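Local coordinates for glycosylation Associate Protein 2 (Streptococcus agalactiae serotype V, PDB 6OYC), which probably works in the accessory Sec system, as part of a complex with Gap1 and Gap3 linked to glycosylation and secretion, perhaps of serine-rich repeat adhesins, at residues E187-E195 with R275-E283; Q121-Y131 with G264-G272. One frame throughout, in Å; residues are numbered along the deposited sequence.

Interaction 1. Residues E187-E195 with R275-E283; sequences ELFLEHIIE and RHIDAIGHE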
ATOM      1  N   GLU B 187       2.779 -10.852  -8.459  1.00 31.12           N
ATOM      2  CA  GLU B 187       1.605 -10.085  -8.793  1.00 30.51           C
ATOM      3  C   GLU B 187       1.876  -9.220 -10.008  1.00 28.65           C
ATOM      4  O   GLU B 187       2.934  -8.605 -10.125  1.00 31.51           O
ATOM      5  CB  GLU B 187       1.184  -9.207  -7.610  1.00 31.06           C
ATOM      6  CG  GLU B 187       0.412  -9.950  -6.558  1.00 33.60           C
ATOM      7  CD  GLU B 187      -0.110  -9.052  -5.423  1.00 36.01           C
ATOM      8  OE1 GLU B 187       0.301  -7.873  -5.317  1.00 30.49           O
ATOM      9  OE2 GLU B 187      -0.941  -9.544  -4.631  1.00 37.26           O
ATOM     10  N   LEU B 188       0.902  -9.158 -10.896  1.00 29.48           N
ATOM     11  CA  LEU B 188       0.901  -8.235 -12.012  1.00 29.86           C
ATOM     12  C   LEU B 188      -0.423  -7.489 -12.001  1.00 31.19           C
ATOM     13  O   LEU B 188      -1.460  -8.085 -11.698  1.00 29.32           O
ATOM     14  CB  LEU B 188       1.072  -8.988 -13.346  1.00 28.42           C
ATOM     15  CG  LEU B 188       2.326  -9.862 -13.428  1.00 28.76           C
ATOM     16  CD1 LEU B 188       2.272 -10.807 -14.621  1.00 30.28           C
ATOM     17  CD2 LEU B 188       3.560  -8.985 -13.504  1.00 30.28           C
ATOM     18  N   PHE B 189      -0.398  -6.201 -12.355  1.00 28.76           N
ATOM     19  CA  PHE B 189      -1.642  -5.476 -12.612  1.00 28.98           C
ATOM     20  C   PHE B 189      -1.414  -4.412 -13.677  1.00 30.32           C
ATOM     21  O   PHE B 189      -0.555  -3.539 -13.521  1.00 34.31           O
ATOM     22  CB  PHE B 189      -2.201  -4.827 -11.338  1.00 30.95           C
ATOM     23  CG  PHE B 189      -3.399  -3.983 -11.601  1.00 30.45           C
ATOM     24  CD1 PHE B 189      -4.563  -4.561 -12.089  1.00 32.19           C
ATOM     25  CD2 PHE B 189      -3.357  -2.613 -11.413  1.00 31.65           C
ATOM     26  CE1 PHE B 189      -5.670  -3.799 -12.372  1.00 29.59           C
ATOM     27  CE2 PHE B 189      -4.465  -1.842 -11.692  1.00 34.15           C
ATOM     28  CZ  PHE B 189      -5.623  -2.436 -12.176  1.00 33.14           C
ATOM     29  N   LEU B 190      -2.203  -4.461 -14.738  1.00 29.53           N
ATOM     30  CA  LEU B 190      -2.061  -3.553 -15.870  1.00 34.71           C
ATOM     31  C   LEU B 190      -3.182  -2.516 -15.818  1.00 34.29           C
ATOM     32  O   LEU B 190      -4.354  -2.854 -16.003  1.00 36.31           O
ATOM     33  CB  LEU B 190      -2.109  -4.334 -17.179  1.00 30.85           C
ATOM     34  CG  LEU B 190      -2.171  -3.533 -18.464  1.00 34.60           C
ATOM     35  CD1 LEU B 190      -0.817  -2.892 -18.659  1.00 36.21           C
ATOM     36  CD2 LEU B 190      -2.548  -4.428 -19.672  1.00 31.14           C
ATOM     37  N   GLU B 191      -2.827  -1.264 -15.562  1.00 30.94           N
ATOM     38  CA  GLU B 191      -3.761  -0.162 -15.747  1.00 34.95           C
ATOM     39  C   GLU B 191      -4.101  -0.026 -17.213  1.00 33.52           C
ATOM     40  O   GLU B 191      -3.210   0.196 -18.039  1.00 36.48           O
ATOM     41  CB  GLU B 191      -3.143   1.143 -15.281  1.00 36.69           C
ATOM     42  CG  GLU B 191      -3.243   1.403 -13.852  1.00 39.46           C
ATOM     43  CD  GLU B 191      -2.691   2.766 -13.535  1.00 44.18           C
ATOM     44  OE1 GLU B 191      -1.810   2.818 -12.639  1.00 39.32           O
ATOM     45  OE2 GLU B 191      -3.136   3.757 -14.188  1.00 42.00           O
ATOM     46  N   HIS B 192      -5.380  -0.099 -17.546  1.00 34.29           N
ATOM     47  CA  HIS B 192      -5.759   0.190 -18.918  1.00 34.89           C
ATOM     48  C   HIS B 192      -7.231   0.525 -18.955  1.00 34.19           C
ATOM     49  O   HIS B 192      -7.954   0.337 -17.979  1.00 34.61           O
ATOM     50  CB  HIS B 192      -5.487  -0.989 -19.831  1.00 33.29           C
ATOM     51  CG  HIS B 192      -6.373  -2.145 -19.533  1.00 35.96           C
ATOM     52  ND1 HIS B 192      -6.294  -2.840 -18.344  1.00 35.35           N
ATOM     53  CD2 HIS B 192      -7.392  -2.698 -20.234  1.00 33.77           C
ATOM     54  CE1 HIS B 192      -7.212  -3.791 -18.336  1.00 35.87           C
ATOM     55  NE2 HIS B 192      -7.896  -3.718 -19.465  1.00 37.88           N
ATOM     56  N   ILE B 193      -7.661   0.989 -20.121  1.00 36.12           N
ATOM     57  CA  ILE B 193      -9.047   1.305 -20.418  1.00 38.01           C
ATOM     58  C   ILE B 193      -9.304   0.974 -21.882  1.00 41.20           C
ATOM     59  O   ILE B 193      -8.479   1.279 -22.746  1.00 37.87           O
ATOM     60  CB  ILE B 193      -9.349   2.785 -20.135  1.00 39.42           C
ATOM     61  CG1 ILE B 193      -9.585   2.995 -18.647  1.00 41.83           C
ATOM     62  CG2 ILE B 193     -10.562   3.227 -20.916  1.00 43.97           C
ATOM     63  CD1 ILE B 193      -9.333   4.416 -18.243  1.00 49.35           C
ATOM     64  N   ILE B 194     -10.459   0.364 -22.151  1.00 42.81           N
ATOM     65  CA  ILE B 194     -10.912   0.011 -23.491  1.00 42.05           C
ATOM     66  C   ILE B 194     -12.092   0.891 -23.859  1.00 43.90           C
ATOM     67  O   ILE B 194     -12.958   1.147 -23.022  1.00 44.66           O
ATOM     68  CB  ILE B 194     -11.359  -1.463 -23.578  1.00 47.25           C
ATOM     69  CG1 ILE B 194     -10.286  -2.411 -23.064  1.00 44.57           C
ATOM     70  CG2 ILE B 194     -11.744  -1.793 -25.000  1.00 49.02           C
ATOM     71  CD1 ILE B 194      -8.978  -2.170 -23.691  1.00 41.12           C
ATOM     72  N   GLU B 195     -12.153   1.318 -25.122  1.00 45.24           N
ATOM     73  CA  GLU B 195     -13.365   1.880 -25.709  1.00 43.13           C
ATOM     74  C   GLU B 195     -13.579   1.240 -27.070  1.00 43.56           C
ATOM     75  O   GLU B 195     -12.642   1.168 -27.874  1.00 43.54           O
ATOM     76  CB  GLU B 195     -13.284   3.393 -25.855  1.00 41.86           C
ATOM     77  CG  GLU B 195     -12.888   4.112 -24.582  1.00 52.59           C
ATOM     78  CD  GLU B 195     -12.423   5.532 -24.855  1.00 59.31           C
ATOM     79  OE1 GLU B 195     -11.293   5.902 -24.449  1.00 64.86           O
ATOM     80  OE2 GLU B 195     -13.190   6.280 -25.496  1.00 64.70           O
ATOM     81  N   ARG B 275      -6.003  -3.384  -0.668  1.00 33.92           N
ATOM     82  CA  ARG B 275      -5.985  -2.719  -1.962  1.00 33.20           C
ATOM     83  C   ARG B 275      -7.352  -2.102  -2.221  1.00 34.00           C
ATOM     84  O   ARG B 275      -8.378  -2.749  -1.998  1.00 32.50           O
ATOM     85  CB  ARG B 275      -5.635  -3.718  -3.063  1.00 32.88           C
ATOM     86  CG  ARG B 275      -5.763  -3.196  -4.508  1.00 36.01           C
ATOM     87  CD  ARG B 275      -4.900  -4.071  -5.433  1.00 30.60           C
ATOM     88  NE  ARG B 275      -5.096  -3.800  -6.849  1.00 34.32           N
ATOM     89  CZ  ARG B 275      -6.039  -4.362  -7.600  1.00 34.42           C
ATOM     90  NH1 ARG B 275      -6.896  -5.232  -7.076  1.00 35.25           N
ATOM     91  NH2 ARG B 275      -6.115  -4.064  -8.881  1.00 32.81           N
ATOM     92  N   HIS B 276      -7.365  -0.858  -2.688  1.00 30.31           N
ATOM     93  CA  HIS B 276      -8.590  -0.202  -3.114  1.00 35.17           C
ATOM     94  C   HIS B 276      -8.377   0.340  -4.522  1.00 35.22           C
ATOM     95  O   HIS B 276      -7.248   0.669  -4.901  1.00 36.88           O
ATOM     96  CB  HIS B 276      -8.986   0.925  -2.133  1.00 35.77           C
ATOM     97  CG  HIS B 276      -8.747   0.582  -0.693  1.00 34.47           C
ATOM     98  ND1 HIS B 276      -9.763   0.243   0.172  1.00 36.99           N
ATOM     99  CD2 HIS B 276      -7.602   0.507   0.028  1.00 36.24           C
ATOM    100  CE1 HIS B 276      -9.258  -0.015   1.367  1.00 38.16           C
ATOM    101  NE2 HIS B 276      -7.947   0.131   1.304  1.00 36.41           N
ATOM    102  N   ILE B 277      -9.457   0.426  -5.304  1.00 31.83           N
ATOM    103  CA  ILE B 277      -9.339   0.775  -6.717  1.00 33.62           C
ATOM    104  C   ILE B 277     -10.620   1.444  -7.202  1.00 34.86           C
ATOM    105  O   ILE B 277     -11.712   1.184  -6.693  1.00 36.38           O
ATOM    106  CB  ILE B 277      -9.000  -0.484  -7.554  1.00 36.51           C
ATOM    107  CG1 ILE B 277      -8.492  -0.103  -8.928  1.00 35.29           C
ATOM    108  CG2 ILE B 277     -10.190  -1.426  -7.667  1.00 35.36           C
ATOM    109  CD1 ILE B 277      -7.620  -1.184  -9.527  1.00 37.90           C
ATOM    110  N   ASP B 278     -10.482   2.305  -8.202  1.00 37.49           N
ATOM    111  CA  ASP B 278     -11.616   3.002  -8.793  1.00 38.93           C
ATOM    112  C   ASP B 278     -11.873   2.478 -10.203  1.00 41.12           C
ATOM    113  O   ASP B 278     -11.186   1.578 -10.685  1.00 37.32           O
ATOM    114  CB  ASP B 278     -11.379   4.515  -8.773  1.00 36.88           C
ATOM    115  CG  ASP B 278     -10.502   5.009  -9.911  1.00 40.14           C
ATOM    116  OD1 ASP B 278      -9.717   4.224 -10.500  1.00 41.82           O
ATOM    117  OD2 ASP B 278     -10.586   6.226 -10.208  1.00 39.97           O
ATOM    118  N   ALA B 279     -12.857   3.085 -10.877  1.00 42.46           N
ATOM    119  CA  ALA B 279     -13.333   2.547 -12.151  1.00 40.72           C
ATOM    120  C   ALA B 279     -12.231   2.447 -13.198  1.00 40.53           C
ATOM    121  O   ALA B 279     -12.283   1.554 -14.050  1.00 39.82           O
ATOM    122  CB  ALA B 279     -14.477   3.397 -12.703  1.00 38.52           C
ATOM    123  N   ILE B 280     -11.238   3.341 -13.175  1.00 39.72           N
ATOM    124  CA  ILE B 280     -10.240   3.350 -14.239  1.00 37.77           C
ATOM    125  C   ILE B 280      -8.956   2.631 -13.840  1.00 36.94           C
ATOM    126  O   ILE B 280      -7.974   2.695 -14.575  1.00 36.49           O
ATOM    127  CB  ILE B 280      -9.927   4.773 -14.735  1.00 42.24           C
ATOM    128  CG1 ILE B 280      -9.260   5.617 -13.646  1.00 43.80           C
ATOM    129  CG2 ILE B 280     -11.179   5.437 -15.314  1.00 37.33           C
ATOM    130  CD1 ILE B 280      -8.449   6.802 -14.214  1.00 39.19           C
ATOM    131  N   GLY B 281      -8.953   1.909 -12.719  1.00 38.60           N
ATOM    132  CA  GLY B 281      -7.770   1.165 -12.324  1.00 35.53           C
ATOM    133  C   GLY B 281      -6.755   1.963 -11.541  1.00 38.16           C
ATOM    134  O   GLY B 281      -5.587   1.559 -11.469  1.00 41.44           O
ATOM    135  N   HIS B 282      -7.157   3.093 -10.966  1.00 36.31           N
ATOM    136  CA  HIS B 282      -6.304   3.844 -10.061  1.00 34.23           C
ATOM    137  C   HIS B 282      -6.405   3.237  -8.675  1.00 34.31           C
ATOM    138  O   HIS B 282      -7.509   3.066  -8.154  1.00 36.32           O
ATOM    139  CB  HIS B 282      -6.725   5.311 -10.021  1.00 36.53           C
ATOM    140  CG  HIS B 282      -6.196   6.114 -11.160  1.00 37.54           C
ATOM    141  ND1 HIS B 282      -6.308   7.485 -11.215  1.00 39.41           N
ATOM    142  CD2 HIS B 282      -5.555   5.739 -12.294  1.00 41.36           C
ATOM    143  CE1 HIS B 282      -5.752   7.923 -12.334  1.00 39.32           C
ATOM    144  NE2 HIS B 282      -5.289   6.882 -13.006  1.00 41.64           N
ATOM    145  N   GLU B 283      -5.257   2.907  -8.083  1.00 32.28           N
ATOM    146  CA  GLU B 283      -5.202   2.241  -6.795  1.00 31.90           C
ATOM    147  C   GLU B 283      -4.675   3.168  -5.708  1.00 35.09           C
ATOM    148  O   GLU B 283      -3.925   4.112  -5.975  1.00 30.99           O
ATOM    149  CB  GLU B 283      -4.303   0.997  -6.826  1.00 30.34           C
ATOM    150  CG  GLU B 283      -4.533   0.061  -8.011  1.00 35.11           C
ATOM    151  CD  GLU B 283      -3.357  -0.892  -8.241  1.00 31.38           C
ATOM    152  OE1 GLU B 283      -3.456  -2.094  -7.911  1.00 30.04           O
ATOM    153  OE2 GLU B 283      -2.321  -0.427  -8.745  1.00 31.79           O
TER
HETATM  154  O   HOH W   1      -2.794   2.151  -9.793  1.00 35.18           O
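The Phe189 ring has the guanidinium of Arg275 over one face, with NH2 centred 3.4 Å above the ring plane, while Glu191 N lies toward the rim of the opposite face and Gly281 O meets the ring edge in plane. Ring and guanidinium planes stand 72° apart, so this cation-pi contact is made through NH2 rather than by flat stacking. Phe189 CZ touches Ile277 CD1 at 3.5 Å. With CG of Phe189 anti to its own N (chi1 175°), the ring is carried toward 275-283, between Arg275, Ile277 and Gly281. Arg275 NE makes a nearly straight salt bridge to the anti lone pair of Glu283 OE1 at 2.6 Å; Glu283 OE2 pairs with Arg260. No direct hydrogen bond joins the segments, but water 1 accepts from Glu283 N and lies within hydrogen-bonding distance of Glu191 OE1 (3.1 Å) and Glu283 OE2 (2.8 Å). Glu191 OE1 also bonds His258 NE2, and Tyr157 OH bonds both Glu191 OE2 and His282 NE2. Ile193 CD1 packs on Ile280 CB at 3.6 Å, on the type I turn Asp278-Gly281. The contact sets strand 185-195, paired with 251-262, against the hairpin of strands 274-277 and 283-289, with helix 341-358 beside the turn.

Interaction 2. Residues Q121-Y131 with G264-G272; sequences QFYKGLFIGQY and GGLGTFLLG. With GOL (glycerol), chain N.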
ATOM      1  N   GLN B 121      -0.691 -20.651   0.776  1.00 33.74           N
ATOM      2  CA  GLN B 121      -0.605 -19.234   1.133  1.00 33.52           C
ATOM      3  C   GLN B 121       0.437 -18.991   2.223  1.00 31.40           C
ATOM      4  O   GLN B 121       1.199 -18.021   2.163  1.00 28.75           O
ATOM      5  CB  GLN B 121      -1.966 -18.720   1.598  1.00 32.89           C
ATOM      6  CG  GLN B 121      -3.027 -18.658   0.515  1.00 34.93           C
ATOM      7  CD  GLN B 121      -4.409 -18.320   1.091  1.00 38.95           C
ATOM      8  OE1 GLN B 121      -4.870 -18.947   2.041  1.00 34.30           O
ATOM      9  NE2 GLN B 121      -5.055 -17.322   0.521  1.00 39.03           N
ATOM     10  N   PHE B 122       0.456 -19.838   3.251  1.00 30.09           N
ATOM     11  CA  PHE B 122       1.546 -19.785   4.223  1.00 30.38           C
ATOM     12  C   PHE B 122       2.894 -19.878   3.508  1.00 32.19           C
ATOM     13  O   PHE B 122       3.776 -19.017   3.673  1.00 30.13           O
ATOM     14  CB  PHE B 122       1.403 -20.929   5.242  1.00 25.89           C
ATOM     15  CG  PHE B 122       0.341 -20.709   6.293  1.00 32.16           C
ATOM     16  CD1 PHE B 122      -0.380 -19.515   6.354  1.00 32.24           C
ATOM     17  CD2 PHE B 122       0.079 -21.698   7.242  1.00 31.47           C
ATOM     18  CE1 PHE B 122      -1.357 -19.320   7.355  1.00 33.52           C
ATOM     19  CE2 PHE B 122      -0.894 -21.519   8.234  1.00 28.82           C
ATOM     20  CZ  PHE B 122      -1.614 -20.336   8.285  1.00 31.36           C
ATOM     21  N   TYR B 123       3.050 -20.917   2.679  1.00 28.90           N
ATOM     22  CA  TYR B 123       4.336 -21.202   2.047  1.00 33.15           C
ATOM     23  C   TYR B 123       4.861 -20.004   1.258  1.00 30.37           C
ATOM     24  O   TYR B 123       6.062 -19.722   1.270  1.00 31.54           O
ATOM     25  CB  TYR B 123       4.203 -22.415   1.128  1.00 32.25           C
ATOM     26  CG  TYR B 123       5.532 -23.025   0.739  1.00 36.22           C
ATOM     27  CD1 TYR B 123       6.473 -23.338   1.711  1.00 35.01           C
ATOM     28  CD2 TYR B 123       5.845 -23.294  -0.589  1.00 36.29           C
ATOM     29  CE1 TYR B 123       7.678 -23.899   1.387  1.00 35.71           C
ATOM     30  CE2 TYR B 123       7.070 -23.867  -0.928  1.00 39.76           C
ATOM     31  CZ  TYR B 123       7.979 -24.159   0.074  1.00 37.05           C
ATOM     32  OH  TYR B 123       9.194 -24.713  -0.212  1.00 39.32           O
ATOM     33  N   LYS B 124       3.988 -19.275   0.574  1.00 28.78           N
ATOM     34  CA  LYS B 124       4.485 -18.252  -0.336  1.00 33.37           C
ATOM     35  C   LYS B 124       4.025 -16.850   0.021  1.00 33.54           C
ATOM     36  O   LYS B 124       4.350 -15.909  -0.714  1.00 32.20           O
ATOM     37  CB  LYS B 124       4.101 -18.608  -1.780  1.00 32.49           C
ATOM     38  CG  LYS B 124       4.871 -19.861  -2.277  1.00 31.68           C
ATOM     39  CD  LYS B 124       5.023 -19.897  -3.794  1.00 31.93           C
ATOM     40  CE  LYS B 124       5.800 -21.145  -4.243  1.00 35.14           C
ATOM     41  NZ  LYS B 124       5.872 -21.268  -5.752  1.00 32.79           N
ATOM     42  N   GLY B 125       3.329 -16.673   1.155  1.00 30.80           N
ATOM     43  CA  GLY B 125       2.730 -15.389   1.465  1.00 31.57           C
ATOM     44  C   GLY B 125       3.136 -14.764   2.784  1.00 31.68           C
ATOM     45  O   GLY B 125       2.611 -13.706   3.133  1.00 31.84           O
ATOM     46  N   LEU B 126       4.071 -15.379   3.515  1.00 30.41           N
ATOM     47  CA  LEU B 126       4.423 -14.939   4.864  1.00 32.19           C
ATOM     48  C   LEU B 126       5.816 -14.318   4.924  1.00 33.41           C
ATOM     49  O   LEU B 126       6.394 -14.193   6.004  1.00 36.78           O
ATOM     50  CB  LEU B 126       4.305 -16.107   5.848  1.00 30.81           C
ATOM     51  CG  LEU B 126       2.880 -16.630   6.144  1.00 30.87           C
ATOM     52  CD1 LEU B 126       2.845 -17.876   7.048  1.00 24.27           C
ATOM     53  CD2 LEU B 126       2.032 -15.519   6.752  1.00 27.52           C
ATOM     54  N   PHE B 127       6.370 -13.932   3.780  1.00 35.49           N
ATOM     55  CA  PHE B 127       7.695 -13.329   3.759  1.00 36.78           C
ATOM     56  C   PHE B 127       7.674 -11.960   4.438  1.00 38.16           C
ATOM     57  O   PHE B 127       6.641 -11.282   4.507  1.00 34.83           O
ATOM     58  CB  PHE B 127       8.215 -13.201   2.309  1.00 34.05           C
ATOM     59  CG  PHE B 127       7.287 -12.416   1.385  1.00 34.74           C
ATOM     60  CD1 PHE B 127       6.256 -13.056   0.699  1.00 31.93           C
ATOM     61  CD2 PHE B 127       7.436 -11.037   1.227  1.00 32.92           C
ATOM     62  CE1 PHE B 127       5.397 -12.339  -0.140  1.00 30.87           C
ATOM     63  CE2 PHE B 127       6.571 -10.303   0.400  1.00 31.67           C
ATOM     64  CZ  PHE B 127       5.550 -10.961  -0.284  1.00 33.20           C
ATOM     65  N   ILE B 128       8.833 -11.553   4.925  1.00 38.13           N
ATOM     66  CA  ILE B 128       9.008 -10.224   5.495  1.00 43.41           C
ATOM     67  C   ILE B 128       9.399  -9.257   4.383  1.00 39.84           C
ATOM     68  O   ILE B 128      10.108  -9.606   3.440  1.00 43.14           O
ATOM     69  CB  ILE B 128      10.062 -10.258   6.620  1.00 46.36           C
ATOM     70  CG1 ILE B 128      11.327 -10.928   6.088  1.00 50.87           C
ATOM     71  CG2 ILE B 128       9.534 -11.024   7.826  1.00 44.21           C
ATOM     72  CD1 ILE B 128      12.506 -10.851   7.005  1.00 55.46           C
ATOM     73  N   GLY B 129       8.951  -8.018   4.498  1.00 41.47           N
ATOM     74  CA  GLY B 129       9.256  -7.015   3.499  1.00 41.20           C
ATOM     75  C   GLY B 129       8.099  -6.790   2.538  1.00 40.45           C
ATOM     76  O   GLY B 129       7.082  -7.494   2.542  1.00 41.15           O
ATOM     77  N   GLN B 130       8.266  -5.768   1.712  1.00 36.31           N
ATOM     78  CA  GLN B 130       7.311  -5.431   0.668  1.00 36.92           C
ATOM     79  C   GLN B 130       8.103  -4.987  -0.550  1.00 36.54           C
ATOM     80  O   GLN B 130       9.211  -4.463  -0.409  1.00 35.30           O
ATOM     81  CB  GLN B 130       6.369  -4.308   1.123  1.00 34.08           C
ATOM     82  CG  GLN B 130       7.128  -3.151   1.776  1.00 37.82           C
ATOM     83  CD  GLN B 130       6.251  -1.983   2.229  1.00 38.14           C
ATOM     84  OE1 GLN B 130       5.117  -1.805   1.763  1.00 39.59           O
ATOM     85  NE2 GLN B 130       6.786  -1.170   3.139  1.00 38.70           N
ATOM     86  N   TYR B 131       7.539  -5.200  -1.744  1.00 35.35           N
ATOM     87  CA  TYR B 131       8.140  -4.614  -2.942  1.00 34.69           C
ATOM     88  C   TYR B 131       7.140  -4.541  -4.086  1.00 31.98           C
ATOM     89  O   TYR B 131       6.309  -5.433  -4.274  1.00 33.94           O
ATOM     90  CB  TYR B 131       9.374  -5.375  -3.445  1.00 32.92           C
ATOM     91  CG  TYR B 131      10.137  -4.565  -4.494  1.00 39.59           C
ATOM     92  CD1 TYR B 131      10.759  -3.360  -4.155  1.00 38.52           C
ATOM     93  CD2 TYR B 131      10.186  -4.972  -5.824  1.00 39.70           C
ATOM     94  CE1 TYR B 131      11.437  -2.602  -5.100  1.00 40.16           C
ATOM     95  CE2 TYR B 131      10.880  -4.222  -6.785  1.00 42.86           C
ATOM     96  CZ  TYR B 131      11.501  -3.036  -6.413  1.00 43.89           C
ATOM     97  OH  TYR B 131      12.177  -2.270  -7.345  1.00 45.51           O
ATOM     98  N   GLY B 264      -0.862 -13.875  -2.223  1.00 32.56           N
ATOM     99  CA  GLY B 264      -1.914 -14.805  -2.563  1.00 29.61           C
ATOM    100  C   GLY B 264      -3.189 -14.644  -1.777  1.00 31.19           C
ATOM    101  O   GLY B 264      -3.970 -15.594  -1.690  1.00 31.41           O
ATOM    102  N   GLY B 265      -3.423 -13.473  -1.186  1.00 30.74           N
ATOM    103  CA  GLY B 265      -4.595 -13.264  -0.341  1.00 33.98           C
ATOM    104  C   GLY B 265      -4.298 -12.870   1.096  1.00 34.80           C
ATOM    105  O   GLY B 265      -5.207 -12.405   1.788  1.00 36.03           O
ATOM    106  N   LEU B 266      -3.069 -13.016   1.581  1.00 31.83           N
ATOM    107  CA  LEU B 266      -2.722 -12.701   2.960  1.00 31.74           C
ATOM    108  C   LEU B 266      -2.349 -11.239   3.178  1.00 31.21           C
ATOM    109  O   LEU B 266      -2.043 -10.859   4.318  1.00 34.49           O
ATOM    110  CB  LEU B 266      -1.565 -13.595   3.415  1.00 29.70           C
ATOM    111  CG  LEU B 266      -1.872 -15.020   3.880  1.00 35.11           C
ATOM    112  CD1 LEU B 266      -3.008 -15.668   3.127  1.00 36.60           C
ATOM    113  CD2 LEU B 266      -0.598 -15.882   3.866  1.00 31.35           C
ATOM    114  N   GLY B 267      -2.349 -10.415   2.132  1.00 28.64           N
ATOM    115  CA  GLY B 267      -2.131  -8.988   2.284  1.00 26.76           C
ATOM    116  C   GLY B 267      -1.449  -8.319   1.100  1.00 31.54           C
ATOM    117  O   GLY B 267      -0.539  -8.883   0.479  1.00 28.35           O
ATOM    118  N   THR B 268      -1.871  -7.098   0.793  1.00 30.25           N
ATOM    119  CA  THR B 268      -1.220  -6.306  -0.238  1.00 30.67           C
ATOM    120  C   THR B 268       0.015  -5.626   0.339  1.00 32.02           C
ATOM    121  O   THR B 268      -0.075  -4.890   1.332  1.00 29.21           O
ATOM    122  CB  THR B 268      -2.189  -5.262  -0.800  1.00 34.49           C
ATOM    123  OG1 THR B 268      -3.336  -5.924  -1.362  1.00 33.71           O
ATOM    124  CG2 THR B 268      -1.500  -4.430  -1.880  1.00 32.69           C
ATOM    125  N   PHE B 269       1.165  -5.861  -0.302  1.00 28.83           N
ATOM    126  CA  PHE B 269       2.470  -5.369   0.146  1.00 31.13           C
ATOM    127  C   PHE B 269       2.835  -6.021   1.471  1.00 31.58           C
ATOM    128  O   PHE B 269       3.664  -6.934   1.501  1.00 31.26           O
ATOM    129  CB  PHE B 269       2.514  -3.835   0.268  1.00 27.49           C
ATOM    130  CG  PHE B 269       2.392  -3.109  -1.046  1.00 32.01           C
ATOM    131  CD1 PHE B 269       3.158  -3.495  -2.155  1.00 30.63           C
ATOM    132  CD2 PHE B 269       1.525  -2.025  -1.178  1.00 33.86           C
ATOM    133  CE1 PHE B 269       3.057  -2.807  -3.372  1.00 29.35           C
ATOM    134  CE2 PHE B 269       1.405  -1.337  -2.408  1.00 31.93           C
ATOM    135  CZ  PHE B 269       2.173  -1.730  -3.497  1.00 30.87           C
ATOM    136  N   LEU B 270       2.218  -5.581   2.565  1.00 33.33           N
ATOM    137  CA  LEU B 270       2.435  -6.182   3.872  1.00 33.78           C
ATOM    138  C   LEU B 270       1.348  -7.206   4.171  1.00 33.11           C
ATOM    139  O   LEU B 270       0.282  -7.207   3.553  1.00 32.51           O
ATOM    140  CB  LEU B 270       2.456  -5.110   4.965  1.00 36.44           C
ATOM    141  CG  LEU B 270       3.542  -4.047   4.762  1.00 35.95           C
ATOM    142  CD1 LEU B 270       3.265  -2.824   5.645  1.00 38.61           C
ATOM    143  CD2 LEU B 270       4.922  -4.639   5.065  1.00 33.43           C
ATOM    144  N   LEU B 271       1.646  -8.084   5.128  1.00 30.54           N
ATOM    145  CA  LEU B 271       0.646  -8.969   5.702  1.00 31.36           C
ATOM    146  C   LEU B 271      -0.498  -8.146   6.294  1.00 34.61           C
ATOM    147  O   LEU B 271      -0.281  -7.288   7.161  1.00 33.33           O
ATOM    148  CB  LEU B 271       1.308  -9.840   6.770  1.00 31.88           C
ATOM    149  CG  LEU B 271       0.591 -11.098   7.260  1.00 32.87           C
ATOM    150  CD1 LEU B 271       0.445 -12.152   6.164  1.00 27.83           C
ATOM    151  CD2 LEU B 271       1.311 -11.672   8.463  1.00 32.09           C
ATOM    152  N   GLY B 272      -1.716  -8.379   5.810  1.00 34.09           N
ATOM    153  CA  GLY B 272      -2.859  -7.582   6.218  1.00 28.56           C
ATOM    154  C   GLY B 272      -3.135  -6.359   5.364  1.00 31.92           C
ATOM    155  O   GLY B 272      -4.187  -5.734   5.541  1.00 34.88           O
TER
HETATM  156  C1  GOL N 603      -7.071 -16.977   4.123  1.00 40.69           C
HETATM  157  O1  GOL N 603      -6.881 -18.088   3.298  1.00 41.83           O
HETATM  158  C2  GOL N 603      -6.689 -15.742   3.310  1.00 47.75           C
HETATM  159  O2  GOL N 603      -7.388 -15.667   2.111  1.00 46.38           O
HETATM  160  C3  GOL N 603      -6.955 -14.542   4.279  1.00 45.79           C
HETATM  161  O3  GOL N 603      -7.606 -13.560   3.533  1.00 53.35           O
HETATM  162  O   HOH W   2       5.066  -7.031  -1.231  1.00 32.70           O
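The backbones approach at two ends, Gln121 CA to Gly264 CA at 5.9 Å and Gln130 CA to Phe269 CA at 4.9 Å, as a helix end and the chain after it run along an irregular, glycine-rich loop. Gln121 NE2 donates to Gly264 O over 3.0 Å; the acceptor lies in the amide plane, whereas the donor stands 38° out of the carbonyl plane. CG of Gln121 is anti to the carbonyl carbon (chi1 -68°) and the chain extends beyond it, bringing the amide there. A glycerol, probably from crystallisation, bridges Gln121 OE1 and Gly265 O. Leu266 CD1 rests on Gln121 CB at 3.6 Å, and its CD2 touches Gln121 O. Leu126 CD2 lies 3.9 Å from Leu266 CD2 and 3.8 Å from Leu271 CD1. At the other end Gln130 OE1 comes 3.6 Å from Phe269 CB, while accepting a hydrogen bond from Phe310 N, and water 2 links Tyr131 N to Phe269 O. Arg263 gives hydrogen bonds to Gly125 O, Phe127 O and Phe269 O. The loop between strands 251-262 and 274-277 thus packs against the end of helix 115-125; Phe122 of that helix and Leu126 just after it lean on strand 6-11.

How the interactions relate
Going from the N terminus, the chain first passes 121-131, which leaves helix 115-125 and leads into the antiparallel sheets. It then reaches 187-195, the strand side of interaction 1. After strand 251-262 comes loop 264-272, which meets 121-131 and closes interaction 2 across 132 intervening residues; shortly afterwards 275-283 closes interaction 1 across 79. The segments alternate, so the two loops cross. Their centres are 21 Å apart, yet they touch where Arg275 CB packs on Thr268 OG1 at 3.6 Å. Interaction 2 ties the N-terminal parallel sheet's helix to this linker, and interaction 1 ties the antiparallel sheet that holds strands 185-195 and 251-262 to the mixed sheet.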